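Local coordinates for C. albicans actin interacting protein Aip5 (PDB 6M4C) that probably promotes actin nucleation as an actin-interacting partner within the polarisome complex, in support of filamentous growth, at residues Y13-L18 and R45-D50. Residues are numbered along the deposited sequence; the frame is centred on the assembly and turned at random.
Sequences YIFTSL and RDLGTD
Arg-45 sends its guanidinium over one face of the Tyr-13 ring, a cation-pi contact with Arg-45 CZ 3.8 Å from the ring centroid and almost directly above it. The two planes are not stacked flat but tilted 45° apart, and Arg-45 NH2 lies over the rim of the ring, nearest Tyr-13 CZ. A bend at chi2 (-88°) swings the arginine chain across Tyr-13. Its CB and CG meanwhile run alongside Phe-15, whose ring points the same way and whose CZ approaches Arg-45 NH1 obliquely. Asp-50 OD2 adds a long charge pairing to Arg-45 NE, lying well out of the guanidinium plane. Just past the strand, Leu-47 crosses Phe-15 at about a right angle, Leu-47 CD1 lying 4.0 Å from Phe-15 CD2, and helix 51-60 packs on both through Ala-53. The backbones are neighbouring parallel strands of a beta-alpha-beta unit, joined through helix 22-36, in a domain of the thioredoxin clan. Arg-45 N bonds to Ile-14 O, Thr-16 N to Arg-45 O, and Leu-47 N to Thr-16 O. On the other sheet face Thr-16 turns its hydroxyl to Ser-28 of that connecting helix. At the end of strand 43-46, Asp-46, with CG anti to its backbone N (chi1 -161°), reaches across to the turn after strand 12-16, where OD1 accepts an almost straight bond from Leu-18 N at 2.9 Å; Tyr-44 of the second subunit packs against both residues.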
ATOM      1  N   TYR A  13      -4.698  -7.707  -2.982  1.00 82.17           N
ATOM      2  CA  TYR A  13      -3.501  -7.020  -2.543  1.00 76.14           C
ATOM      3  C   TYR A  13      -2.366  -7.430  -3.450  1.00 81.82           C
ATOM      4  O   TYR A  13      -2.331  -8.574  -3.905  1.00 90.84           O
ATOM      5  CB  TYR A  13      -3.071  -7.429  -1.135  1.00 75.95           C
ATOM      6  CG  TYR A  13      -4.117  -7.225  -0.071  1.00 78.25           C
ATOM      7  CD1 TYR A  13      -4.451  -5.962   0.375  1.00 72.94           C
ATOM      8  CD2 TYR A  13      -4.790  -8.299   0.477  1.00 76.63           C
ATOM      9  CE1 TYR A  13      -5.421  -5.772   1.344  1.00 73.18           C
ATOM     10  CE2 TYR A  13      -5.775  -8.124   1.434  1.00 76.62           C
ATOM     11  CZ  TYR A  13      -6.091  -6.856   1.874  1.00 76.46           C
ATOM     12  OH  TYR A  13      -7.074  -6.688   2.809  1.00 84.61           O
ATOM     13  N   ILE A  14      -1.483  -6.462  -3.710  1.00 76.98           N
ATOM     14  CA  ILE A  14      -0.127  -6.742  -4.129  1.00 76.37           C
ATOM     15  C   ILE A  14       0.771  -6.767  -2.894  1.00 92.53           C
ATOM     16  O   ILE A  14       0.947  -5.750  -2.219  1.00 91.35           O
ATOM     17  CB  ILE A  14       0.355  -5.718  -5.156  1.00 74.04           C
ATOM     18  CG1 ILE A  14      -0.487  -5.813  -6.426  1.00 84.27           C
ATOM     19  CG2 ILE A  14       1.818  -5.954  -5.449  1.00 67.50           C
ATOM     20  CD1 ILE A  14       0.105  -5.109  -7.612  1.00 80.66           C
ATOM     21  N   PHE A  15       1.320  -7.957  -2.609  1.00 92.77           N
ATOM     22  CA  PHE A  15       2.317  -8.117  -1.568  1.00 74.15           C
ATOM     23  C   PHE A  15       3.650  -7.717  -2.180  1.00 76.94           C
ATOM     24  O   PHE A  15       3.920  -8.065  -3.330  1.00 82.94           O
ATOM     25  CB  PHE A  15       2.288  -9.543  -1.015  1.00 74.82           C
ATOM     26  CG  PHE A  15       1.249  -9.807   0.051  1.00 73.77           C
ATOM     27  CD1 PHE A  15       0.029  -9.142   0.060  1.00 73.27           C
ATOM     28  CD2 PHE A  15       1.501 -10.709   1.068  1.00 67.48           C
ATOM     29  CE1 PHE A  15      -0.929  -9.406   1.033  1.00 83.26           C
ATOM     30  CE2 PHE A  15       0.546 -10.964   2.047  1.00 75.73           C
ATOM     31  CZ  PHE A  15      -0.671 -10.324   2.031  1.00 80.89           C
ATOM     32  N   THR A  16       4.434  -6.929  -1.435  1.00 75.12           N
ATOM     33  CA  THR A  16       5.697  -6.434  -1.962  1.00 80.83           C
ATOM     34  C   THR A  16       6.597  -5.927  -0.833  1.00 88.08           C
ATOM     35  O   THR A  16       6.230  -5.982   0.349  1.00 85.66           O
ATOM     36  CB  THR A  16       5.481  -5.356  -3.028  1.00 78.83           C
ATOM     37  OG1 THR A  16       6.756  -5.180  -3.642  1.00 92.16           O
ATOM     38  CG2 THR A  16       5.006  -4.034  -2.462  1.00 73.31           C
ATOM     39  N   SER A  17       7.785  -5.440  -1.224  1.00 80.82           N
ATOM     40  CA  SER A  17       8.689  -4.808  -0.276  1.00 96.94           C
ATOM     41  C   SER A  17       9.342  -3.573  -0.888  1.00 96.55           C
ATOM     42  O   SER A  17      10.093  -3.685  -1.848  1.00 92.19           O
ATOM     43  CB  SER A  17       9.722  -5.781   0.222  1.00104.94           C
ATOM     44  OG  SER A  17      10.574  -5.176   1.181  1.00115.26           O
ATOM     45  N   LEU A  18       9.078  -2.409  -0.287  1.00105.96           N
ATOM     46  CA  LEU A  18       9.665  -1.155  -0.727  1.00104.01           C
ATOM     47  C   LEU A  18      11.140  -1.119  -0.350  1.00101.51           C
ATOM     48  O   LEU A  18      11.859  -0.208  -0.744  1.00103.97           O
ATOM     49  CB  LEU A  18       8.923   0.003  -0.058  1.00104.33           C
ATOM     50  CG  LEU A  18       7.708   0.507  -0.820  1.00103.05           C
ATOM     51  CD1 LEU A  18       6.549  -0.452  -0.653  1.00107.25           C
ATOM     52  CD2 LEU A  18       7.325   1.889  -0.331  1.00105.97           C
ATOM     53  N   ARG A  45       0.628  -4.059   0.179  1.00 97.86           N
ATOM     54  CA  ARG A  45       0.989  -4.460   1.537  1.00 81.43           C
ATOM     55  C   ARG A  45       2.506  -4.586   1.563  1.00 84.94           C
ATOM     56  O   ARG A  45       3.071  -5.197   0.648  1.00 80.34           O
ATOM     57  CB  ARG A  45       0.353  -5.799   1.931  1.00 71.07           C
ATOM     58  CG  ARG A  45      -1.159  -5.760   2.078  1.00 66.54           C
ATOM     59  CD  ARG A  45      -1.548  -5.367   3.478  1.00 91.18           C
ATOM     60  NE  ARG A  45      -2.848  -5.955   3.733  1.00122.88           N
ATOM     61  CZ  ARG A  45      -3.038  -7.224   4.081  1.00137.96           C
ATOM     62  NH1 ARG A  45      -1.997  -8.017   4.262  1.00127.16           N
ATOM     63  NH2 ARG A  45      -4.261  -7.688   4.280  1.00158.00           N
ATOM     64  N   ASP A  46       3.142  -3.943   2.560  1.00 79.52           N
ATOM     65  CA  ASP A  46       4.587  -3.959   2.722  1.00 92.82           C
ATOM     66  C   ASP A  46       4.955  -5.048   3.727  1.00106.96           C
ATOM     67  O   ASP A  46       4.333  -5.172   4.777  1.00 94.72           O
ATOM     68  CB  ASP A  46       5.100  -2.595   3.173  1.00 98.42           C
ATOM     69  CG  ASP A  46       6.584  -2.330   2.960  1.00111.86           C
ATOM     70  OD1 ASP A  46       7.106  -2.661   1.866  1.00 91.08           O
ATOM     71  OD2 ASP A  46       7.202  -1.728   3.878  1.00125.14           O
ATOM     72  N   LEU A  47       5.977  -5.841   3.396  1.00113.16           N
ATOM     73  CA  LEU A  47       6.372  -6.946   4.255  1.00122.47           C
ATOM     74  C   LEU A  47       7.461  -6.481   5.219  1.00118.79           C
ATOM     75  O   LEU A  47       8.072  -7.289   5.914  1.00158.11           O
ATOM     76  CB  LEU A  47       6.853  -8.102   3.370  1.00112.68           C
ATOM     77  CG  LEU A  47       5.843  -9.222   3.147  1.00107.62           C
ATOM     78  CD1 LEU A  47       4.545  -8.669   2.575  1.00110.48           C
ATOM     79  CD2 LEU A  47       6.423 -10.295   2.249  1.00 82.31           C
ATOM     80  N   GLY A  48       7.713  -5.170   5.200  1.00 99.78           N
ATOM     81  CA  GLY A  48       8.669  -4.515   6.069  1.00103.44           C
ATOM     82  C   GLY A  48       7.997  -4.003   7.341  1.00109.36           C
ATOM     83  O   GLY A  48       8.676  -3.749   8.331  1.00130.52           O
ATOM     84  N   THR A  49       6.659  -3.916   7.313  1.00 99.94           N
ATOM     85  CA  THR A  49       5.894  -3.152   8.282  1.00102.69           C
ATOM     86  C   THR A  49       4.546  -3.830   8.516  1.00101.96           C
ATOM     87  O   THR A  49       3.746  -3.355   9.322  1.00103.32           O
ATOM     88  CB  THR A  49       5.750  -1.678   7.857  1.00124.48           C
ATOM     89  OG1 THR A  49       5.126  -1.570   6.577  1.00125.74           O
ATOM     90  CG2 THR A  49       7.053  -0.906   7.841  1.00114.57           C
ATOM     91  N   ASP A  50       4.305  -4.960   7.838  1.00120.02           N
ATOM     92  CA  ASP A  50       3.065  -5.700   8.050  1.00126.85           C
ATOM     93  C   ASP A  50       3.378  -7.142   8.446  1.00118.85           C
ATOM     94  O   ASP A  50       3.399  -8.023   7.598  1.00125.86           O
ATOM     95  CB  ASP A  50       2.144  -5.613   6.826  1.00118.81           C
ATOM     96  CG  ASP A  50       0.681  -5.906   7.113  1.00120.57           C
ATOM     97  OD1 ASP A  50       0.421  -6.731   8.012  1.00121.02           O
ATOM     98  OD2 ASP A  50      -0.194  -5.292   6.440  1.00128.65           O
TER